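Local coordinates for protein glycoside hydrolase family 31 (PDB 5I0F) that degrades the cyclic glucan cycloalternan, apparently cleaving its alpha-glucosidic linkages by way of a covalent glycosyl-enzyme intermediate, at residues Gln313-Ile322 against Leu601-Val609; Lys509-Ser517 against His525-Glu533. All coordinates share one frame; numbering follows the deposited sequence.

Contact 1: residues Gln313-Ile322 against Leu601-Val609; sequences QMDRHRNEGI and LRDRTPWNV
The indole of Trp607 fits as a knob into the hole formed by Gln313, Arg316, His317 and Glu320, where the TIM barrel closes on itself: helix 307-320 follows the first barrel strand, 297-300, and residues 601-609 follow the last, 587-590. Tryptophan suits the place, offering two broad faces and an edge N-H. Stacking covers one face. Arg316 turns at chi2 (71°), bringing its chain over the rings; its CG makes a CH-pi contact 3.6 Å from the centroid of the six-membered ring of Trp607, and its guanidinium lies nearly flat on the indole, planes 22° apart, in an off-centre cation-pi contact. Thr605 CB and Pro606 CD pack against the opposite face.

At its rim, Trp607 drives CH2 onto the centre of the His317 face, a T-shaped pair with planes at 75°. The His317 imidazole is fixed by both nitrogens: His317 ND1 donates to Ile322 O (2.7 Å) and NE2 bonds to the hydroxyl of Tyr590. Further along the rim, Trp607 CZ3 meets the apolar Ile322 CD1 at 4.0 Å.

Among the polar contacts, Trp607 NE1 donates a hydrogen bond to Gln313 OE1 at 2.7 Å, with the amide and indole nearly coplanar. In a salt bridge, Arg316 NE reaches Glu320 OE2 at 2.9 Å through the anti lone pair, and NH1 shares that oxygen. Glu320 OE1 pairs with Arg623, so one carboxylate probably partly offsets both arginine charges. The helix bearing Trp607 is N-capped by Thr605, whose OG1 accepts from Asn608 N at 3.1 Å.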
loop_
_atom_site.group_PDB
_atom_site.type_symbol
_atom_site.label_atom_id
_atom_site.label_comp_id
_atom_site.label_asym_id
_atom_site.label_seq_id
_atom_site.Cartn_x
_atom_site.Cartn_y
_atom_site.Cartn_z
ATOM N N GLN A 313 22.872 -16.061 -9.447
ATOM C CA GLN A 313 21.589 -16.598 -9.052
ATOM C C GLN A 313 20.778 -17.154 -10.221
ATOM O O GLN A 313 20.165 -18.211 -10.079
ATOM C CB GLN A 313 20.797 -15.558 -8.270
ATOM C CG GLN A 313 21.497 -15.147 -6.961
ATOM C CD GLN A 313 21.832 -16.302 -6.048
ATOM O OE1 GLN A 313 21.122 -17.320 -5.977
ATOM N NE2 GLN A 313 22.950 -16.168 -5.356
ATOM N N MET A 314 20.841 -16.485 -11.379
ATOM C CA MET A 314 20.173 -17.000 -12.580
ATOM C C MET A 314 20.826 -18.317 -13.030
ATOM O O MET A 314 20.128 -19.269 -13.375
ATOM C CB MET A 314 20.169 -15.971 -13.707
ATOM C CG MET A 314 19.468 -14.652 -13.369
ATOM S SD MET A 314 17.739 -14.857 -12.927
ATOM C CE MET A 314 17.846 -14.966 -11.150
ATOM N N ASP A 315 22.156 -18.395 -12.982
ATOM C CA ASP A 315 22.848 -19.655 -13.318
ATOM C C ASP A 315 22.471 -20.754 -12.300
ATOM O O ASP A 315 22.285 -21.905 -12.675
ATOM C CB ASP A 315 24.374 -19.492 -13.374
ATOM C CG ASP A 315 24.848 -18.591 -14.511
ATOM O OD1 ASP A 315 24.060 -18.263 -15.459
ATOM O OD2 ASP A 315 26.038 -18.195 -14.462
ATOM N N ARG A 316 22.325 -20.393 -11.030
ATOM C CA ARG A 316 21.946 -21.389 -10.017
ATOM C C ARG A 316 20.528 -21.928 -10.254
ATOM O O ARG A 316 20.317 -23.132 -10.202
ATOM C CB ARG A 316 22.136 -20.857 -8.606
ATOM C CG ARG A 316 21.969 -21.897 -7.505
ATOM C CD ARG A 316 23.102 -22.904 -7.463
ATOM N NE ARG A 316 22.940 -23.867 -6.372
ATOM C CZ ARG A 316 23.365 -23.702 -5.116
ATOM N NH1 ARG A 316 23.142 -24.662 -4.226
ATOM N NH2 ARG A 316 24.021 -22.605 -4.732
ATOM N N HIS A 317 19.580 -21.036 -10.542
ATOM C CA HIS A 317 18.235 -21.470 -10.942
ATOM C C HIS A 317 18.304 -22.510 -12.080
ATOM O O HIS A 317 17.686 -23.570 -12.016
ATOM C CB HIS A 317 17.371 -20.283 -11.348
ATOM C CG HIS A 317 16.645 -19.664 -10.202
ATOM N ND1 HIS A 317 15.538 -20.247 -9.637
ATOM C CD2 HIS A 317 16.893 -18.543 -9.478
ATOM C CE1 HIS A 317 15.133 -19.515 -8.613
ATOM N NE2 HIS A 317 15.924 -18.461 -8.510
ATOM N N ARG A 318 19.066 -22.200 -13.109
ATOM C CA ARG A 318 19.183 -23.093 -14.254
ATOM C C ARG A 318 19.831 -24.422 -13.843
ATOM O O ARG A 318 19.334 -25.498 -14.193
ATOM C CB ARG A 318 20.006 -22.396 -15.344
ATOM C CG ARG A 318 20.368 -23.270 -16.542
ATOM C CD ARG A 318 21.651 -22.768 -17.198
ATOM N NE ARG A 318 21.387 -22.023 -18.417
ATOM C CZ ARG A 318 22.216 -21.130 -18.983
ATOM N NH1 ARG A 318 23.393 -20.779 -18.437
ATOM N NH2 ARG A 318 21.841 -20.566 -20.118
ATOM N N ASN A 319 20.931 -24.350 -13.101
ATOM C CA ASN A 319 21.628 -25.584 -12.690
ATOM C C ASN A 319 20.816 -26.430 -11.732
ATOM O O ASN A 319 20.933 -27.649 -11.750
ATOM C CB ASN A 319 22.984 -25.267 -12.090
ATOM C CG ASN A 319 23.954 -24.764 -13.124
ATOM O OD1 ASN A 319 23.904 -25.166 -14.291
ATOM N ND2 ASN A 319 24.839 -23.885 -12.717
ATOM N N GLU A 320 19.992 -25.787 -10.906
ATOM C CA GLU A 320 19.117 -26.521 -10.000
ATOM C C GLU A 320 17.804 -27.011 -10.652
ATOM O O GLU A 320 17.050 -27.720 -10.017
ATOM C CB GLU A 320 18.828 -25.692 -8.736
ATOM C CG GLU A 320 20.052 -25.388 -7.867
ATOM C CD GLU A 320 20.628 -26.593 -7.128
ATOM O OE1 GLU A 320 20.045 -27.696 -7.161
ATOM O OE2 GLU A 320 21.678 -26.421 -6.476
ATOM N N GLY A 321 17.522 -26.632 -11.893
ATOM C CA GLY A 321 16.224 -26.957 -12.514
ATOM C C GLY A 321 15.009 -26.323 -11.849
ATOM O O GLY A 321 13.957 -26.951 -11.763
ATOM N N ILE A 322 15.165 -25.080 -11.375
ATOM C CA ILE A 322 14.089 -24.302 -10.761
ATOM C C ILE A 322 13.948 -23.072 -11.655
ATOM O O ILE A 322 14.647 -22.093 -11.454
ATOM C CB ILE A 322 14.413 -23.945 -9.275
ATOM C CG1 ILE A 322 14.532 -25.242 -8.467
ATOM C CG2 ILE A 322 13.330 -23.068 -8.656
ATOM C CD1 ILE A 322 15.262 -25.111 -7.147
ATOM N N LEU A 601 24.093 -14.531 4.803
ATOM C CA LEU A 601 23.282 -14.141 3.644
ATOM C C LEU A 601 21.806 -14.297 3.962
ATOM O O LEU A 601 21.398 -15.298 4.552
ATOM C CB LEU A 601 23.638 -15.006 2.419
ATOM C CG LEU A 601 23.130 -14.611 1.025
ATOM C CD1 LEU A 601 23.578 -13.192 0.682
ATOM C CD2 LEU A 601 23.644 -15.611 -0.014
ATOM N N ARG A 602 21.001 -13.312 3.563
ATOM C CA ARG A 602 19.580 -13.341 3.872
ATOM C C ARG A 602 18.661 -13.581 2.664
ATOM O O ARG A 602 17.461 -13.469 2.792
ATOM C CB ARG A 602 19.211 -12.091 4.656
ATOM C CG ARG A 602 19.592 -12.243 6.119
ATOM C CD ARG A 602 19.001 -11.162 6.955
ATOM N NE ARG A 602 19.279 -11.334 8.375
ATOM C CZ ARG A 602 18.894 -10.456 9.294
ATOM N NH1 ARG A 602 18.253 -9.364 8.936
ATOM N NH2 ARG A 602 19.176 -10.656 10.570
ATOM N N ASP A 603 19.228 -13.966 1.519
ATOM C CA ASP A 603 18.429 -14.297 0.343
ATOM C C ASP A 603 17.360 -15.343 0.705
ATOM O O ASP A 603 17.639 -16.260 1.493
ATOM C CB ASP A 603 19.296 -14.869 -0.801
ATOM C CG ASP A 603 20.364 -13.885 -1.328
ATOM O OD1 ASP A 603 20.441 -12.711 -0.844
ATOM O OD2 ASP A 603 21.114 -14.284 -2.268
ATOM N N ARG A 604 16.178 -15.213 0.085
ATOM C CA ARG A 604 15.093 -16.182 0.186
ATOM C C ARG A 604 15.098 -17.177 -0.978
ATOM O O ARG A 604 14.057 -17.758 -1.345
ATOM C CB ARG A 604 13.738 -15.482 0.297
ATOM C CG ARG A 604 13.281 -15.268 1.735
ATOM C CD ARG A 604 14.196 -14.323 2.491
ATOM N NE ARG A 604 13.566 -13.906 3.735
ATOM C CZ ARG A 604 14.182 -13.392 4.804
ATOM N NH1 ARG A 604 15.511 -13.231 4.850
ATOM N NH2 ARG A 604 13.455 -13.057 5.852
ATOM N N THR A 605 16.279 -17.385 -1.545
ATOM C CA THR A 605 16.458 -18.443 -2.533
ATOM C C THR A 605 16.309 -19.810 -1.861
ATOM O O THR A 605 16.610 -19.951 -0.690
ATOM C CB THR A 605 17.845 -18.389 -3.162
ATOM O OG1 THR A 605 18.840 -18.457 -2.119
ATOM C CG2 THR A 605 18.018 -17.102 -3.984
ATOM N N PRO A 606 15.882 -20.832 -2.612
ATOM C CA PRO A 606 15.723 -22.144 -2.000
ATOM C C PRO A 606 17.008 -22.694 -1.402
ATOM O O PRO A 606 16.990 -23.281 -0.305
ATOM C CB PRO A 606 15.225 -23.002 -3.170
ATOM C CG PRO A 606 14.474 -22.047 -4.039
ATOM C CD PRO A 606 15.257 -20.766 -3.951
ATOM N N TRP A 607 18.118 -22.437 -2.090
ATOM C CA TRP A 607 19.463 -22.876 -1.656
ATOM C C TRP A 607 19.982 -22.144 -0.420
ATOM O O TRP A 607 20.551 -22.789 0.470
ATOM C CB TRP A 607 20.508 -22.838 -2.811
ATOM C CG TRP A 607 20.379 -21.689 -3.764
ATOM C CD1 TRP A 607 21.041 -20.500 -3.713
ATOM C CD2 TRP A 607 19.491 -21.606 -4.878
ATOM N NE1 TRP A 607 20.623 -19.690 -4.728
ATOM C CE2 TRP A 607 19.680 -20.352 -5.468
ATOM C CE3 TRP A 607 18.577 -22.494 -5.454
ATOM C CZ2 TRP A 607 18.969 -19.946 -6.593
ATOM C CZ3 TRP A 607 17.881 -22.105 -6.555
ATOM C CH2 TRP A 607 18.088 -20.844 -7.128
ATOM N N ASN A 608 19.822 -20.818 -0.345
ATOM C CA ASN A 608 20.253 -20.111 0.871
ATOM C C ASN A 608 19.423 -20.514 2.094
ATOM O O ASN A 608 19.977 -20.782 3.179
ATOM C CB ASN A 608 20.230 -18.594 0.719
ATOM C CG ASN A 608 20.889 -17.901 1.898
ATOM O OD1 ASN A 608 22.034 -18.220 2.251
ATOM N ND2 ASN A 608 20.165 -16.993 2.546
ATOM N N VAL A 609 18.111 -20.630 1.908
ATOM C CA VAL A 609 17.244 -21.042 3.012
ATOM C C VAL A 609 17.616 -22.461 3.461
ATOM O O VAL A 609 17.723 -22.719 4.670
ATOM C CB VAL A 609 15.739 -20.873 2.698
ATOM C CG1 VAL A 609 14.889 -21.283 3.878
ATOM C CG2 VAL A 609 15.415 -19.401 2.331
#

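Contact 2: residues Lys509-Ser517 against His525-Glu533; sequences KYPVTFSRS and HGLYWAGDE. With BGC (beta-D-glucopyranose), chain C; GLC (alpha-D-glucopyranose), chain B.
Thr513-Ser515 and Leu527-Trp529 run parallel, their axes 4.5 Å apart at closest and turned by 29°. Leu527 N donates to Thr513 O (2.8 Å), Ser515 N to Leu527 O (3.0 Å) and Trp529 N to Ser515 O (3.0 Å), so the bonds step alternately between the chains. Gly526, at positive phi and without a side chain, leaves room for Thr513 OG1 beside its CA. Strands 513-515 and 527-529 are the fifth and sixth of the TIM barrel. Phe514 and Leu527 share the inward face; Ser515 and Tyr528 face outward, where hydroxyl side chains suit a water that accepts from Thr513 OG1 and Ser515 OG and donates to His525 O and Leu527 O. Ser515 OG also bonds to Thr466.

Inside, Phe514 CZ packs against Trp529 CB at 3.5 Å, the two rings slid apart. Arg516 CB sits over the six-membered ring of Trp529, 3.8 Å from its centroid, in a CH-pi contact. With Arg516 CG held between the backbone N and carbonyl carbon (chi1 64°), the long, extended side chain passes Trp529 and still reaches the sugars: Arg516 NH1 donates to BGC O2 (2.9 Å) and GLC O4, while NE pairs with Glu470. Asp532 OD1 accepts from BGC O2 at 2.7 Å.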
loop_
_atom_site.group_PDB
_atom_site.type_symbol
_atom_site.label_atom_id
_atom_site.label_comp_id
_atom_site.label_asym_id
_atom_site.label_seq_id
_atom_site.Cartn_x
_atom_site.Cartn_y
_atom_site.Cartn_z
ATOM N N LYS A 509 5.806 -2.134 -25.243
ATOM C CA LYS A 509 5.817 -3.200 -24.255
ATOM C C LYS A 509 4.524 -3.260 -23.433
ATOM O O LYS A 509 3.786 -2.282 -23.356
ATOM C CB LYS A 509 7.035 -3.006 -23.341
ATOM C CG LYS A 509 8.342 -3.234 -24.079
ATOM C CD LYS A 509 9.501 -2.927 -23.184
ATOM C CE LYS A 509 10.834 -3.208 -23.866
ATOM N NZ LYS A 509 11.248 -4.597 -23.595
ATOM N N TYR A 510 4.265 -4.415 -22.818
ATOM C CA TYR A 510 3.188 -4.529 -21.837
ATOM C C TYR A 510 3.471 -3.654 -20.598
ATOM O O TYR A 510 4.625 -3.494 -20.220
ATOM C CB TYR A 510 3.059 -5.969 -21.360
ATOM C CG TYR A 510 2.315 -6.878 -22.301
ATOM C CD1 TYR A 510 0.950 -7.060 -22.172
ATOM C CD2 TYR A 510 2.986 -7.593 -23.272
ATOM C CE1 TYR A 510 0.258 -7.926 -23.022
ATOM C CE2 TYR A 510 2.315 -8.449 -24.126
ATOM C CZ TYR A 510 0.952 -8.610 -23.993
ATOM O OH TYR A 510 0.297 -9.471 -24.843
ATOM N N PRO A 511 2.426 -3.112 -19.955
ATOM C CA PRO A 511 2.598 -2.190 -18.824
ATOM C C PRO A 511 2.807 -2.955 -17.520
ATOM O O PRO A 511 1.973 -2.923 -16.605
ATOM C CB PRO A 511 1.275 -1.415 -18.822
ATOM C CG PRO A 511 0.273 -2.445 -19.282
ATOM C CD PRO A 511 1.009 -3.190 -20.375
ATOM N N VAL A 512 3.930 -3.654 -17.449
ATOM C CA VAL A 512 4.240 -4.470 -16.305
ATOM C C VAL A 512 4.914 -3.565 -15.263
ATOM O O VAL A 512 6.143 -3.398 -15.259
ATOM C CB VAL A 512 5.094 -5.685 -16.695
ATOM C CG1 VAL A 512 5.429 -6.503 -15.458
ATOM C CG2 VAL A 512 4.342 -6.566 -17.698
ATOM N N THR A 513 4.087 -2.950 -14.425
ATOM C CA THR A 513 4.531 -2.317 -13.189
ATOM C C THR A 513 4.171 -3.210 -12.005
ATOM O O THR A 513 3.216 -3.978 -12.079
ATOM C CB THR A 513 3.904 -0.925 -12.981
ATOM O OG1 THR A 513 2.464 -1.013 -12.938
ATOM C CG2 THR A 513 4.317 -0.017 -14.099
ATOM N N PHE A 514 4.924 -3.099 -10.923
ATOM C CA PHE A 514 4.771 -3.956 -9.742
ATOM C C PHE A 514 4.835 -2.999 -8.548
ATOM O O PHE A 514 5.924 -2.510 -8.215
ATOM C CB PHE A 514 5.927 -4.967 -9.744
ATOM C CG PHE A 514 5.837 -6.091 -8.733
ATOM C CD1 PHE A 514 4.728 -6.908 -8.645
ATOM C CD2 PHE A 514 6.931 -6.378 -7.924
ATOM C CE1 PHE A 514 4.692 -7.965 -7.738
ATOM C CE2 PHE A 514 6.920 -7.450 -7.035
ATOM C CZ PHE A 514 5.796 -8.243 -6.935
ATOM N N SER A 515 3.677 -2.741 -7.928
ATOM C CA SER A 515 3.498 -1.700 -6.889
ATOM C C SER A 515 2.969 -2.295 -5.596
ATOM O O SER A 515 2.428 -3.376 -5.615
ATOM C CB SER A 515 2.484 -0.647 -7.354
ATOM O OG SER A 515 2.829 -0.135 -8.620
ATOM N N ARG A 516 3.174 -1.595 -4.474
ATOM C CA ARG A 516 2.567 -1.959 -3.198
ATOM C C ARG A 516 1.431 -1.027 -2.813
ATOM O O ARG A 516 0.548 -1.439 -2.069
ATOM C CB ARG A 516 3.593 -2.014 -2.045
ATOM C CG ARG A 516 4.238 -0.662 -1.728
ATOM C CD ARG A 516 5.345 -0.750 -0.679
ATOM N NE ARG A 516 5.691 0.604 -0.231
ATOM C CZ ARG A 516 6.713 0.916 0.565
ATOM N NH1 ARG A 516 7.572 -0.005 0.988
ATOM N NH2 ARG A 516 6.892 2.170 0.953
ATOM N N SER A 517 1.454 0.223 -3.268
ATOM C CA SER A 517 0.412 1.147 -2.876
ATOM C C SER A 517 -0.528 1.456 -4.033
ATOM O O SER A 517 -0.207 1.278 -5.216
ATOM C CB SER A 517 0.969 2.428 -2.243
ATOM O OG SER A 517 1.666 3.190 -3.207
ATOM N N HIS A 525 -3.810 -0.628 -13.555
ATOM C CA HIS A 525 -2.399 -0.274 -13.704
ATOM C C HIS A 525 -1.482 -1.323 -13.094
ATOM O O HIS A 525 -0.979 -1.149 -11.992
ATOM C CB HIS A 525 -2.135 1.115 -13.083
ATOM C CG HIS A 525 -2.954 2.205 -13.694
ATOM N ND1 HIS A 525 -2.856 2.554 -15.026
ATOM C CD2 HIS A 525 -3.883 3.029 -13.160
ATOM C CE1 HIS A 525 -3.694 3.536 -15.285
ATOM N NE2 HIS A 525 -4.347 3.825 -14.178
ATOM N N GLY A 526 -1.265 -2.395 -13.840
ATOM C CA GLY A 526 -0.235 -3.366 -13.537
ATOM C C GLY A 526 -0.543 -4.349 -12.435
ATOM O O GLY A 526 -1.712 -4.750 -12.243
ATOM N N LEU A 527 0.534 -4.728 -11.728
ATOM C CA LEU A 527 0.582 -5.778 -10.727
ATOM C C LEU A 527 0.853 -5.197 -9.342
ATOM O O LEU A 527 1.370 -4.066 -9.214
ATOM C CB LEU A 527 1.738 -6.736 -11.033
ATOM C CG LEU A 527 1.581 -7.767 -12.123
ATOM C CD1 LEU A 527 1.007 -7.239 -13.411
ATOM C CD2 LEU A 527 2.904 -8.485 -12.330
ATOM N N TYR A 528 0.493 -5.973 -8.318
ATOM C CA TYR A 528 0.592 -5.552 -6.924
ATOM C C TYR A 528 1.175 -6.631 -6.043
ATOM O O TYR A 528 0.948 -7.808 -6.269
ATOM C CB TYR A 528 -0.761 -5.050 -6.386
ATOM C CG TYR A 528 -1.150 -3.802 -7.130
ATOM C CD1 TYR A 528 -1.787 -3.878 -8.367
ATOM C CD2 TYR A 528 -0.747 -2.542 -6.670
ATOM C CE1 TYR A 528 -2.039 -2.731 -9.120
ATOM C CE2 TYR A 528 -1.035 -1.394 -7.396
ATOM C CZ TYR A 528 -1.671 -1.496 -8.617
ATOM O OH TYR A 528 -1.880 -0.342 -9.330
ATOM N N TRP A 529 1.958 -6.234 -5.041
ATOM C CA TRP A 529 2.382 -7.170 -4.011
ATOM C C TRP A 529 2.016 -6.592 -2.654
ATOM O O TRP A 529 1.795 -5.387 -2.529
ATOM C CB TRP A 529 3.862 -7.578 -4.144
ATOM C CG TRP A 529 4.855 -6.753 -3.367
ATOM C CD1 TRP A 529 5.435 -7.096 -2.189
ATOM C CD2 TRP A 529 5.406 -5.479 -3.729
ATOM N NE1 TRP A 529 6.266 -6.088 -1.755
ATOM C CE2 TRP A 529 6.286 -5.095 -2.694
ATOM C CE3 TRP A 529 5.254 -4.626 -4.834
ATOM C CZ2 TRP A 529 7.006 -3.890 -2.719
ATOM C CZ3 TRP A 529 5.952 -3.428 -4.849
ATOM C CH2 TRP A 529 6.811 -3.064 -3.791
ATOM N N ALA A 530 1.946 -7.462 -1.644
ATOM C CA ALA A 530 1.406 -7.134 -0.330
ATOM C C ALA A 530 2.352 -6.340 0.594
ATOM O O ALA A 530 2.010 -6.072 1.723
ATOM C CB ALA A 530 0.991 -8.423 0.360
ATOM N N GLY A 531 3.507 -5.922 0.099
ATOM C CA GLY A 531 4.424 -5.067 0.870
ATOM C C GLY A 531 5.329 -5.818 1.822
ATOM O O GLY A 531 5.690 -6.986 1.580
ATOM N N ASP A 532 5.708 -5.135 2.895
ATOM C CA ASP A 532 6.807 -5.570 3.744
ATOM C C ASP A 532 6.342 -6.341 4.958
ATOM O O ASP A 532 5.535 -5.824 5.736
ATOM C CB ASP A 532 7.567 -4.353 4.253
ATOM C CG ASP A 532 8.248 -3.579 3.167
ATOM O OD1 ASP A 532 8.405 -4.100 2.046
ATOM O OD2 ASP A 532 8.690 -2.442 3.470
ATOM N N GLU A 533 6.887 -7.543 5.164
ATOM C CA GLU A 533 6.583 -8.303 6.374
ATOM C C GLU A 533 7.760 -9.101 6.923
ATOM O O GLU A 533 8.739 -9.377 6.229
ATOM C CB GLU A 533 5.388 -9.271 6.159
ATOM C CG GLU A 533 4.019 -8.790 6.698
ATOM C CD GLU A 533 3.909 -8.741 8.226
ATOM O OE1 GLU A 533 4.940 -8.540 8.929
ATOM O OE2 GLU A 533 2.768 -8.890 8.758
HETATM C C2 BGC C . 9.897 -2.406 -0.762
HETATM C C3 BGC C . 10.893 -3.565 -0.577
HETATM C C4 BGC C . 12.238 -3.173 -1.179
HETATM C C5 BGC C . 12.743 -1.850 -0.584
HETATM C C6 BGC C . 13.977 -1.394 -1.354
HETATM C C1 BGC C . 10.447 -1.006 -1.138
HETATM O O2 BGC C . 8.623 -2.476 -0.091
HETATM O O3 BGC C . 10.381 -4.758 -1.178
HETATM O O4 BGC C . 13.210 -4.214 -0.956
HETATM O O5 BGC C . 11.760 -0.784 -0.590
HETATM O O6 BGC C . 14.607 -0.292 -0.695
HETATM C C1 GLC B . 12.756 -0.462 4.976
HETATM C C2 GLC B . 12.008 -1.368 3.994
HETATM C C3 GLC B . 11.379 -0.545 2.877
HETATM C C4 GLC B . 10.456 0.503 3.479
HETATM C C5 GLC B . 11.298 1.377 4.413
HETATM C C6 GLC B . 10.501 2.491 5.069
HETATM O O2 GLC B . 12.909 -2.347 3.469
HETATM O O3 GLC B . 10.642 -1.413 2.002
HETATM O O4 GLC B . 9.831 1.278 2.436
HETATM O O5 GLC B . 11.898 0.579 5.451
HETATM O O6 GLC B . 9.594 1.990 6.064
HETATM O O HOH W 1 1.359 -1.593 -10.523
HETATM O O HOH W 2 -1.527 2.151 -8.183
#

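Both contacts belong to one TIM barrel, but at different depths. Contact 2 joins neighbouring strands of the barrel wall and carries sugar-binding residues at their C-terminal ends, whereas contact 1 packs helix against helix outside the junction of the first and last strands. Their centres lie 23 Å apart and their nearest atoms about 6 Å, without touching. Along the chain, residues 509-533 fall within the long span between 322 and 601. Of contact 1, Asp603 approaches the glycan, its side chain about 11 Å from BGC and hydrogen-bonded to Trp304. The adjacent Arg604 bonds to Ser535, just beyond the 525-533 segment, tying the two regions together indirectly.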